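Local coordinates for protein P35 antigen (Borrelia burgdorferi, PDB 4ALY) that is an outer surface lipoprotein of the Lyme disease agent, critical to ensure infection after a tick bite, at residues D93-F103 against R132-E143; L165-R173 against L248-F257. All blocks are in the same frame, centred on the assembly; numbering follows the deposited sequence.

Contact 1. Residues D93-F103 against R132-E143; sequences DSSRGEPNDQF and RRMLYTSLNFNE. With SO4 (sulfate ion), chain D.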
loop_
_atom_site.group_PDB
_atom_site.type_symbol
_atom_site.label_atom_id
_atom_site.label_comp_id
_atom_site.label_asym_id
_atom_site.label_seq_id
_atom_site.Cartn_x
_atom_site.Cartn_y
_atom_site.Cartn_z
ATOM N N ASP A 93 -10.385 -8.188 -5.994
ATOM C CA ASP A 93 -10.471 -7.575 -4.696
ATOM C C ASP A 93 -11.589 -6.548 -4.622
ATOM O O ASP A 93 -12.355 -6.482 -3.669
ATOM C CB ASP A 93 -9.159 -6.931 -4.310
ATOM C CG ASP A 93 -8.151 -7.949 -3.901
ATOM O OD1 ASP A 93 -8.573 -9.132 -3.821
ATOM O OD2 ASP A 93 -6.970 -7.578 -3.650
ATOM N N SER A 94 -11.693 -5.777 -5.669
ATOM C CA SER A 94 -12.688 -4.769 -5.712
ATOM C C SER A 94 -14.080 -5.365 -5.692
ATOM O O SER A 94 -15.039 -4.708 -5.260
ATOM C CB SER A 94 -12.490 -3.974 -6.971
ATOM O OG SER A 94 -13.597 -3.221 -7.166
ATOM N N SER A 95 -14.246 -6.594 -6.143
ATOM C CA SER A 95 -15.591 -7.095 -6.096
ATOM C C SER A 95 -15.890 -7.831 -4.772
ATOM O O SER A 95 -17.025 -8.214 -4.520
ATOM C CB SER A 95 -15.878 -7.934 -7.335
ATOM O OG SER A 95 -15.315 -9.196 -7.110
ATOM N N ARG A 96 -14.888 -7.951 -3.889
ATOM C CA ARG A 96 -15.088 -8.471 -2.538
ATOM C C ARG A 96 -15.923 -7.621 -1.602
ATOM O O ARG A 96 -16.552 -8.170 -0.686
ATOM C CB ARG A 96 -13.756 -8.863 -1.891
ATOM C CG ARG A 96 -13.029 -9.993 -2.636
ATOM C CD ARG A 96 -11.628 -10.179 -2.077
ATOM N NE ARG A 96 -10.771 -11.078 -2.865
ATOM C CZ ARG A 96 -10.884 -12.414 -2.944
ATOM N NH1 ARG A 96 -11.836 -13.086 -2.304
ATOM N NH2 ARG A 96 -10.034 -13.093 -3.678
ATOM N N GLY A 97 -16.031 -6.312 -1.890
ATOM C CA GLY A 97 -16.744 -5.341 -1.037
ATOM C C GLY A 97 -16.108 -5.347 0.330
ATOM O O GLY A 97 -14.939 -5.636 0.464
ATOM N N GLU A 98 -16.913 -5.208 1.367
ATOM C CA GLU A 98 -16.386 -5.115 2.722
ATOM C C GLU A 98 -17.649 -5.062 3.510
ATOM O O GLU A 98 -18.689 -4.701 2.954
ATOM C CB GLU A 98 -15.560 -3.782 2.902
ATOM C CG GLU A 98 -16.375 -2.472 2.860
ATOM C CD GLU A 98 -15.535 -1.204 2.583
ATOM O OE1 GLU A 98 -14.503 -0.906 3.270
ATOM O OE2 GLU A 98 -15.930 -0.479 1.659
ATOM N N PRO A 99 -17.577 -5.340 4.797
ATOM C CA PRO A 99 -18.676 -5.238 5.735
ATOM C C PRO A 99 -19.000 -3.766 6.021
ATOM O O PRO A 99 -18.190 -2.914 5.665
ATOM C CB PRO A 99 -18.052 -5.778 7.006
ATOM C CG PRO A 99 -16.905 -6.585 6.543
ATOM C CD PRO A 99 -16.349 -5.690 5.515
ATOM N N ASN A 100 -20.136 -3.479 6.661
ATOM C CA ASN A 100 -20.462 -2.091 7.016
ATOM C C ASN A 100 -19.438 -1.640 8.022
ATOM O O ASN A 100 -19.134 -0.483 8.081
ATOM C CB ASN A 100 -21.835 -1.952 7.715
ATOM C CG ASN A 100 -22.988 -2.373 6.811
ATOM O OD1 ASN A 100 -22.905 -2.205 5.593
ATOM N ND2 ASN A 100 -24.085 -2.947 7.410
ATOM N N ASP A 101 -18.960 -2.571 8.844
ATOM C CA ASP A 101 -17.985 -2.232 9.836
ATOM C C ASP A 101 -16.529 -2.106 9.274
ATOM O O ASP A 101 -15.591 -1.936 10.040
ATOM C CB ASP A 101 -18.137 -3.095 11.091
ATOM C CG ASP A 101 -17.358 -4.437 11.034
ATOM O OD1 ASP A 101 -16.906 -4.911 9.952
ATOM O OD2 ASP A 101 -17.273 -5.051 12.138
ATOM N N GLN A 102 -16.370 -2.119 7.951
ATOM C CA GLN A 102 -15.039 -1.946 7.311
ATOM C C GLN A 102 -13.956 -2.761 7.981
ATOM O O GLN A 102 -12.846 -2.266 8.339
ATOM C CB GLN A 102 -14.715 -0.460 7.178
ATOM C CG GLN A 102 -15.822 0.179 6.372
ATOM C CD GLN A 102 -15.767 1.677 6.314
ATOM O OE1 GLN A 102 -14.989 2.343 7.027
ATOM N NE2 GLN A 102 -16.553 2.231 5.395
ATOM N N PHE A 103 -14.277 -4.045 8.165
ATOM C CA PHE A 103 -13.360 -5.011 8.747
ATOM C C PHE A 103 -12.970 -4.592 10.135
ATOM O O PHE A 103 -11.822 -4.850 10.595
ATOM C CB PHE A 103 -12.157 -5.274 7.846
ATOM C CG PHE A 103 -12.514 -6.058 6.616
ATOM C CD1 PHE A 103 -13.009 -7.349 6.739
ATOM C CD2 PHE A 103 -12.339 -5.549 5.359
ATOM C CE1 PHE A 103 -13.356 -8.097 5.626
ATOM C CE2 PHE A 103 -12.690 -6.306 4.213
ATOM C CZ PHE A 103 -13.213 -7.588 4.367
ATOM N N ARG A 132 -9.947 2.711 0.452
ATOM C CA ARG A 132 -10.069 1.639 1.378
ATOM C C ARG A 132 -9.666 0.245 0.758
ATOM O O ARG A 132 -8.848 -0.492 1.334
ATOM C CB ARG A 132 -11.459 1.641 1.900
ATOM C CG ARG A 132 -11.610 2.194 3.267
ATOM C CD ARG A 132 -13.013 1.798 3.746
ATOM N NE ARG A 132 -13.614 3.062 3.519
ATOM C CZ ARG A 132 -14.739 3.340 2.887
ATOM N NH1 ARG A 132 -15.576 2.401 2.447
ATOM N NH2 ARG A 132 -15.023 4.630 2.835
ATOM N N ARG A 133 -10.242 -0.100 -0.387
ATOM C CA ARG A 133 -9.952 -1.330 -1.145
ATOM C C ARG A 133 -8.426 -1.505 -1.395
ATOM O O ARG A 133 -7.817 -2.600 -1.080
ATOM C CB ARG A 133 -10.779 -1.376 -2.466
ATOM C CG ARG A 133 -10.897 -2.802 -3.097
ATOM C CD ARG A 133 -9.597 -3.214 -3.820
ATOM N NE ARG A 133 -9.184 -2.193 -4.768
ATOM C CZ ARG A 133 -7.947 -2.091 -5.216
ATOM N NH1 ARG A 133 -7.053 -2.922 -4.740
ATOM N NH2 ARG A 133 -7.588 -1.162 -6.092
ATOM N N MET A 134 -7.774 -0.428 -1.851
ATOM C CA MET A 134 -6.299 -0.452 -2.119
ATOM C C MET A 134 -5.592 -0.727 -0.797
ATOM O O MET A 134 -4.673 -1.495 -0.725
ATOM C CB MET A 134 -5.839 0.861 -2.732
ATOM C CG MET A 134 -5.516 0.808 -4.218
ATOM S SD MET A 134 -5.715 2.432 -4.950
ATOM C CE MET A 134 -5.932 2.072 -6.703
ATOM N N LEU A 135 -6.062 -0.145 0.290
ATOM C CA LEU A 135 -5.445 -0.458 1.541
ATOM C C LEU A 135 -5.568 -1.991 1.863
ATOM O O LEU A 135 -4.614 -2.602 2.364
ATOM C CB LEU A 135 -6.111 0.357 2.627
ATOM C CG LEU A 135 -5.642 0.084 4.045
ATOM C CD1 LEU A 135 -4.125 0.361 4.209
ATOM C CD2 LEU A 135 -6.513 0.982 4.964
ATOM N N TYR A 136 -6.739 -2.596 1.588
ATOM C CA TYR A 136 -6.967 -4.004 1.948
ATOM C C TYR A 136 -6.089 -4.896 1.060
ATOM O O TYR A 136 -5.478 -5.850 1.536
ATOM C CB TYR A 136 -8.450 -4.390 1.767
ATOM C CG TYR A 136 -9.484 -3.586 2.537
ATOM C CD1 TYR A 136 -9.214 -3.063 3.808
ATOM C CD2 TYR A 136 -10.741 -3.343 1.991
ATOM C CE1 TYR A 136 -10.174 -2.362 4.528
ATOM C CE2 TYR A 136 -11.693 -2.600 2.670
ATOM C CZ TYR A 136 -11.405 -2.135 3.971
ATOM O OH TYR A 136 -12.366 -1.415 4.689
ATOM N N THR A 137 -6.038 -4.575 -0.228
ATOM C CA THR A 137 -5.167 -5.219 -1.164
ATOM C C THR A 137 -3.696 -5.120 -0.732
ATOM O O THR A 137 -2.931 -6.072 -0.982
ATOM C CB THR A 137 -5.370 -4.599 -2.551
ATOM O OG1 THR A 137 -6.737 -4.789 -2.917
ATOM C CG2 THR A 137 -4.534 -5.243 -3.599
ATOM N N SER A 138 -3.325 -4.050 -0.008
ATOM C CA SER A 138 -1.921 -3.840 0.341
ATOM C C SER A 138 -1.512 -4.849 1.364
ATOM O O SER A 138 -0.320 -5.050 1.656
ATOM C CB SER A 138 -1.669 -2.394 0.816
ATOM O OG SER A 138 -1.978 -2.204 2.189
ATOM N N LEU A 139 -2.516 -5.460 1.962
ATOM C CA LEU A 139 -2.280 -6.510 2.954
ATOM C C LEU A 139 -2.775 -7.832 2.292
ATOM O O LEU A 139 -3.297 -8.736 2.985
ATOM C CB LEU A 139 -3.061 -6.161 4.270
ATOM C CG LEU A 139 -2.493 -5.052 5.174
ATOM C CD1 LEU A 139 -3.455 -4.321 6.172
ATOM C CD2 LEU A 139 -1.261 -5.610 5.869
ATOM N N ASN A 140 -2.700 -7.885 0.950
ATOM C CA ASN A 140 -3.117 -9.103 0.211
ATOM C C ASN A 140 -4.571 -9.548 0.413
ATOM O O ASN A 140 -4.917 -10.685 0.196
ATOM C CB ASN A 140 -2.151 -10.283 0.521
ATOM C CG ASN A 140 -0.750 -10.068 -0.058
ATOM O OD1 ASN A 140 -0.536 -9.246 -0.927
ATOM N ND2 ASN A 140 0.189 -10.797 0.432
ATOM N N PHE A 141 -5.406 -8.642 0.879
ATOM C CA PHE A 141 -6.837 -8.912 1.122
ATOM C C PHE A 141 -7.000 -10.123 2.029
ATOM O O PHE A 141 -7.911 -10.928 1.923
ATOM C CB PHE A 141 -7.700 -9.019 -0.168
ATOM C CG PHE A 141 -8.996 -8.260 -0.055
ATOM C CD1 PHE A 141 -10.059 -8.798 0.639
ATOM C CD2 PHE A 141 -9.117 -6.936 -0.584
ATOM C CE1 PHE A 141 -11.231 -8.079 0.784
ATOM C CE2 PHE A 141 -10.275 -6.225 -0.417
ATOM C CZ PHE A 141 -11.342 -6.799 0.241
ATOM N N ASN A 142 -6.109 -10.212 2.990
ATOM C CA ASN A 142 -6.245 -11.226 3.957
ATOM C C ASN A 142 -7.090 -10.678 5.029
ATOM O O ASN A 142 -6.576 -10.021 5.957
ATOM C CB ASN A 142 -4.908 -11.521 4.551
ATOM C CG ASN A 142 -4.997 -12.580 5.585
ATOM O OD1 ASN A 142 -5.923 -12.613 6.420
ATOM N ND2 ASN A 142 -4.054 -13.451 5.548
ATOM N N GLU A 143 -8.379 -10.980 4.950
ATOM C CA GLU A 143 -9.330 -10.323 5.838
ATOM C C GLU A 143 -9.016 -10.566 7.313
ATOM O O GLU A 143 -9.431 -9.780 8.161
ATOM C CB GLU A 143 -10.742 -10.729 5.462
ATOM C CG GLU A 143 -11.052 -10.427 3.988
ATOM C CD GLU A 143 -12.410 -10.933 3.544
ATOM O OE1 GLU A 143 -13.200 -11.426 4.373
ATOM O OE2 GLU A 143 -12.702 -10.865 2.342
HETATM S S SO4 D . -1.355 -13.984 2.268
HETATM O O1 SO4 D . -2.839 -13.953 2.256
HETATM O O2 SO4 D . -0.800 -13.095 3.339
HETATM O O3 SO4 D . -0.861 -13.569 0.934
HETATM O O4 SO4 D . -0.926 -15.383 2.488
#
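The Y136 ring is covered on both faces. F103 points its edge at one face, with CD2 3.8 Å from Y136 CZ. The two planes stand at 89°, a T-shaped pair. On the opposite face lies the backbone O of R132. At the rim of Y136, the hydroxyl OH donates to E98 OE1 at 2.6 Å, nearly along the C-O axis, with the carboxylate plane upright to the ring. E98 OE2 takes R132 NH1 at 3.0 Å, a salt bridge. The nitrogen approaches from above the carboxylate plane, and the angle at hydrogen is 136°. One carboxylate thus holds both a phenol and a guanidinium. The amide of Q102 lies over one face of that guanidinium, its NE2 above the rim. These two groups are both donors and do not bond to each other. They turn to loop carbonyls instead: Q102 NE2 to D124 O and R132 NH2 to F123 O.

The F141 ring has R96 CD over one face, a CH-pi contact 3.7 Å from the ring centroid, and G97 O at its edge. R96 lies back across the ring with its chain extended from CG to NE, chi2 171°. NE then bonds D93 OD1 in a salt bridge, in the guanidinium plane. The other oxygen, D93 OD2, lies 2.9 Å from T137 OG1. That hydroxyl accepts from R133 NH1.

N140 is the C-prime residue of the Schellman motif that ends helix 129-137. Its ND2 bonds weakly to a sulfate, probably from the crystallisation liquor. The contact joins the end of helix 70-95 and the loop after it to helix 129-137. Helix 106-110 packs beside R132 and Y136, I146 of helix 143-157 touches F103 and Y136, and helix 163-189 supplies E182 to R133.

Contact 2. Residues L165-R173 against L248-F257; sequences LVKETLINR and LRSKNSRAQF. With SO4 (sulfate ion), chain C.
F257 is the main bump of this contact. Its ring enters a hollow on helix 163-189 formed by E168, T169, N172 and R173, a knob into a hole. The CG of E168 covers one ring face, 3.8 Å from the centroid of F257 and almost on its normal. F257 CE1 also comes within 3.5 Å of the backbone O of E168. L165 CD1 meets the ring edge at CE2.

A second, smaller fit lies one turn back along helix 163-189. L165 and L248 reach toward each other tip to tip, with L165 CG 3.8 Å from L248 CD2. T169 OG1 lies against the same L248 methyl. This hydroxyl is turned back to bond L165 O, which T169 N meets from the other face of the carbonyl. L165 CD1 also lies over one face of the R249 guanidinium. The opposite face of that group is covered by R254.

N252 faces T169 and R173. R173 grips its OD1 side-on, with NE at 3.1 Å and NH2 at 2.8 Å from N252 OD1. The amide and guanidinium planes are 65° apart. N252 ND2 bonds L248 O at 2.9 Å, with 162° at hydrogen, which helps fix the amide rotation. D223 of helix 200-233 forms a salt bridge with R173 NH2.

S253 is the N-cap of helix 254-275 and forms a capping box with Q256. The segment 248-257 joins the end of helix 241-250 to the start of helix 254-275 through a short turn, laid along the flank of a third helix. This is interhelical packing of the all-helical Borrelia Bbcrasp-1 type domain, with a short turn between two helices, the second of which starts at a capping box.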
loop_
_atom_site.group_PDB
_atom_site.type_symbol
_atom_site.label_atom_id
_atom_site.label_comp_id
_atom_site.label_asym_id
_atom_site.label_seq_id
_atom_site.Cartn_x
_atom_site.Cartn_y
_atom_site.Cartn_z
ATOM N N LEU A 165 -0.238 8.838 13.881
ATOM C CA LEU A 165 0.676 7.804 13.412
ATOM C C LEU A 165 -0.056 6.597 12.731
ATOM O O LEU A 165 0.454 6.054 11.717
ATOM C CB LEU A 165 1.528 7.361 14.545
ATOM C CG LEU A 165 2.520 6.276 14.207
ATOM C CD1 LEU A 165 3.529 6.759 13.148
ATOM C CD2 LEU A 165 3.199 5.960 15.533
ATOM N N VAL A 166 -1.263 6.284 13.236
ATOM C CA VAL A 166 -2.183 5.296 12.640
ATOM C C VAL A 166 -2.558 5.578 11.217
ATOM O O VAL A 166 -2.345 4.753 10.338
ATOM C CB VAL A 166 -3.443 5.084 13.497
ATOM C CG1 VAL A 166 -4.459 4.230 12.751
ATOM C CG2 VAL A 166 -3.042 4.468 14.836
ATOM N N LYS A 167 -3.061 6.777 10.994
ATOM C CA LYS A 167 -3.338 7.305 9.680
ATOM C C LYS A 167 -2.054 7.230 8.802
ATOM O O LYS A 167 -2.045 6.536 7.774
ATOM C CB LYS A 167 -3.887 8.736 9.855
ATOM C CG LYS A 167 -4.305 9.424 8.591
ATOM C CD LYS A 167 -3.125 10.151 7.982
ATOM C CE LYS A 167 -3.517 10.712 6.618
ATOM N NZ LYS A 167 -2.267 10.881 5.818
ATOM N N GLU A 168 -0.962 7.872 9.241
ATOM C CA GLU A 168 0.300 7.934 8.468
ATOM C C GLU A 168 0.638 6.475 8.025
ATOM O O GLU A 168 0.826 6.171 6.834
ATOM C CB GLU A 168 1.399 8.485 9.413
ATOM C CG GLU A 168 2.492 9.482 8.981
ATOM C CD GLU A 168 3.025 10.335 10.182
ATOM O OE1 GLU A 168 2.264 11.240 10.670
ATOM O OE2 GLU A 168 4.197 10.132 10.674
ATOM N N THR A 169 0.679 5.573 8.989
ATOM C CA THR A 169 1.012 4.177 8.740
ATOM C C THR A 169 0.117 3.520 7.659
ATOM O O THR A 169 0.613 2.861 6.768
ATOM C CB THR A 169 0.893 3.416 10.058
ATOM O OG1 THR A 169 1.783 4.016 11.032
ATOM C CG2 THR A 169 1.155 1.964 9.866
ATOM N N LEU A 170 -1.194 3.764 7.721
ATOM C CA LEU A 170 -2.117 3.056 6.882
ATOM C C LEU A 170 -2.134 3.699 5.497
ATOM O O LEU A 170 -2.218 3.036 4.455
ATOM C CB LEU A 170 -3.520 3.056 7.534
ATOM C CG LEU A 170 -3.819 2.108 8.715
ATOM C CD1 LEU A 170 -5.284 2.257 9.175
ATOM C CD2 LEU A 170 -3.533 0.648 8.358
ATOM N N ILE A 171 -2.044 5.009 5.488
ATOM C CA ILE A 171 -2.234 5.728 4.257
ATOM C C ILE A 171 -0.928 6.028 3.525
ATOM O O ILE A 171 -0.805 5.768 2.335
ATOM C CB ILE A 171 -3.051 6.993 4.550
ATOM C CG1 ILE A 171 -4.436 6.493 5.032
ATOM C CG2 ILE A 171 -3.052 7.922 3.314
ATOM C CD1 ILE A 171 -5.450 7.580 5.272
ATOM N N ASN A 172 0.045 6.542 4.244
ATOM C CA ASN A 172 1.258 7.016 3.608
ATOM C C ASN A 172 2.196 5.867 3.406
ATOM O O ASN A 172 3.017 5.944 2.484
ATOM C CB ASN A 172 1.920 8.077 4.465
ATOM C CG ASN A 172 1.052 9.325 4.626
ATOM O OD1 ASN A 172 1.442 10.352 4.165
ATOM N ND2 ASN A 172 -0.127 9.219 5.234
ATOM N N ARG A 173 2.053 4.804 4.236
ATOM C CA ARG A 173 2.763 3.574 3.987
ATOM C C ARG A 173 1.935 2.532 3.166
ATOM O O ARG A 173 2.204 2.361 1.983
ATOM C CB ARG A 173 3.549 2.984 5.218
ATOM C CG ARG A 173 4.055 1.585 4.923
ATOM C CD ARG A 173 5.471 1.093 5.276
ATOM N NE ARG A 173 5.615 0.760 6.671
ATOM C CZ ARG A 173 6.347 -0.244 7.156
ATOM N NH1 ARG A 173 7.010 -1.089 6.376
ATOM N NH2 ARG A 173 6.401 -0.397 8.472
ATOM N N LEU A 248 4.605 0.560 17.478
ATOM C CA LEU A 248 4.269 0.988 16.120
ATOM C C LEU A 248 5.340 1.921 15.489
ATOM O O LEU A 248 5.729 1.731 14.321
ATOM C CB LEU A 248 2.872 1.644 16.110
ATOM C CG LEU A 248 2.329 2.081 14.693
ATOM C CD1 LEU A 248 2.362 0.877 13.711
ATOM C CD2 LEU A 248 0.979 2.809 14.699
ATOM N N ARG A 249 5.773 2.936 16.251
ATOM C CA ARG A 249 6.845 3.903 15.920
ATOM C C ARG A 249 8.159 3.212 15.572
ATOM O O ARG A 249 8.834 3.598 14.647
ATOM C CB ARG A 249 7.121 4.750 17.166
ATOM C CG ARG A 249 7.586 6.207 17.024
ATOM C CD ARG A 249 8.297 6.542 15.747
ATOM N NE ARG A 249 7.558 7.319 14.711
ATOM C CZ ARG A 249 6.624 8.246 14.900
ATOM N NH1 ARG A 249 6.223 8.567 16.102
ATOM N NH2 ARG A 249 6.093 8.863 13.878
ATOM N N SER A 250 8.529 2.162 16.274
ATOM C CA SER A 250 9.819 1.562 15.978
ATOM C C SER A 250 9.987 1.066 14.526
ATOM O O SER A 250 11.110 1.031 13.986
ATOM C CB SER A 250 10.164 0.479 17.032
ATOM O OG SER A 250 9.180 -0.515 17.078
ATOM N N LYS A 251 8.873 0.703 13.887
ATOM C CA LYS A 251 8.881 0.206 12.506
ATOM C C LYS A 251 8.464 1.302 11.551
ATOM O O LYS A 251 8.374 1.093 10.330
ATOM C CB LYS A 251 7.927 -0.985 12.369
ATOM C CG LYS A 251 8.236 -2.104 13.346
ATOM C CD LYS A 251 6.949 -2.601 13.999
ATOM C CE LYS A 251 7.182 -3.732 15.009
ATOM N NZ LYS A 251 8.248 -4.701 14.618
ATOM N N ASN A 252 8.164 2.474 12.078
ATOM C CA ASN A 252 7.699 3.510 11.193
ATOM C C ASN A 252 8.299 4.838 11.668
ATOM O O ASN A 252 7.595 5.638 12.277
ATOM C CB ASN A 252 6.146 3.566 11.188
ATOM C CG ASN A 252 5.491 2.275 10.652
ATOM O OD1 ASN A 252 5.424 2.061 9.440
ATOM N ND2 ASN A 252 4.996 1.434 11.545
ATOM N N SER A 253 9.601 5.070 11.417
ATOM C CA SER A 253 10.250 6.312 11.932
ATOM C C SER A 253 9.840 7.379 10.977
ATOM O O SER A 253 9.306 7.051 9.934
ATOM C CB SER A 253 11.778 6.202 12.078
ATOM O OG SER A 253 12.413 6.137 10.829
ATOM N N ARG A 254 10.007 8.640 11.353
ATOM C CA ARG A 254 9.631 9.759 10.512
ATOM C C ARG A 254 10.474 9.785 9.241
ATOM O O ARG A 254 9.978 10.086 8.140
ATOM C CB ARG A 254 9.771 11.087 11.284
ATOM C CG ARG A 254 8.569 11.406 12.177
ATOM C CD ARG A 254 8.848 12.564 13.123
ATOM N NE ARG A 254 8.065 12.578 14.382
ATOM C CZ ARG A 254 8.280 11.803 15.467
ATOM N NH1 ARG A 254 9.171 10.808 15.471
ATOM N NH2 ARG A 254 7.558 11.998 16.562
ATOM N N ALA A 255 11.742 9.441 9.371
ATOM C CA ALA A 255 12.590 9.399 8.183
ATOM C C ALA A 255 12.159 8.242 7.255
ATOM O O ALA A 255 12.208 8.368 6.016
ATOM C CB ALA A 255 14.067 9.301 8.557
ATOM N N GLN A 256 11.763 7.122 7.849
ATOM C CA GLN A 256 11.297 5.967 7.069
ATOM C C GLN A 256 10.044 6.302 6.242
ATOM O O GLN A 256 9.887 5.791 5.153
ATOM C CB GLN A 256 11.009 4.788 7.983
ATOM C CG GLN A 256 12.205 4.023 8.503
ATOM C CD GLN A 256 11.771 2.926 9.472
ATOM O OE1 GLN A 256 10.983 3.170 10.417
ATOM N NE2 GLN A 256 12.297 1.705 9.264
ATOM N N PHE A 257 9.190 7.218 6.719
ATOM C CA PHE A 257 8.073 7.697 5.873
ATOM C C PHE A 257 8.568 8.533 4.705
ATOM O O PHE A 257 8.172 8.317 3.526
ATOM C CB PHE A 257 7.010 8.509 6.668
ATOM C CG PHE A 257 6.073 7.655 7.507
ATOM C CD1 PHE A 257 5.075 6.850 6.909
ATOM C CD2 PHE A 257 6.176 7.661 8.903
ATOM C CE1 PHE A 257 4.204 6.095 7.691
ATOM C CE2 PHE A 257 5.341 6.895 9.685
ATOM C CZ PHE A 257 4.347 6.113 9.084
HETATM S S SO4 C . 5.509 9.709 18.610
HETATM O O1 SO4 C . 4.757 10.004 17.385
HETATM O O2 SO4 C . 6.448 10.816 18.657
HETATM O O3 SO4 C . 6.269 8.436 18.619
HETATM O O4 SO4 C . 4.498 9.687 19.718
#

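How the contacts relate
From the N terminus, the chain runs along helix 70-95 into contact 1. Pairing 93-103 with 132-143 closes a loop that holds helix 106-110 and the start of helix 129-137. Contact 2 opens later, on helix 163-189. It closes a much longer and mostly helical loop, containing helix 200-233, when the chain returns at 248-257. The two loops follow in series; neither nests in the other or crosses it. Their centres lie about 20 Å apart, yet they touch where L135 CD1 packs 3.3 Å from L170 O. Helix 163-189 is the shared element: it meets helix 129-137 of contact 1 and carries 165-173 of contact 2.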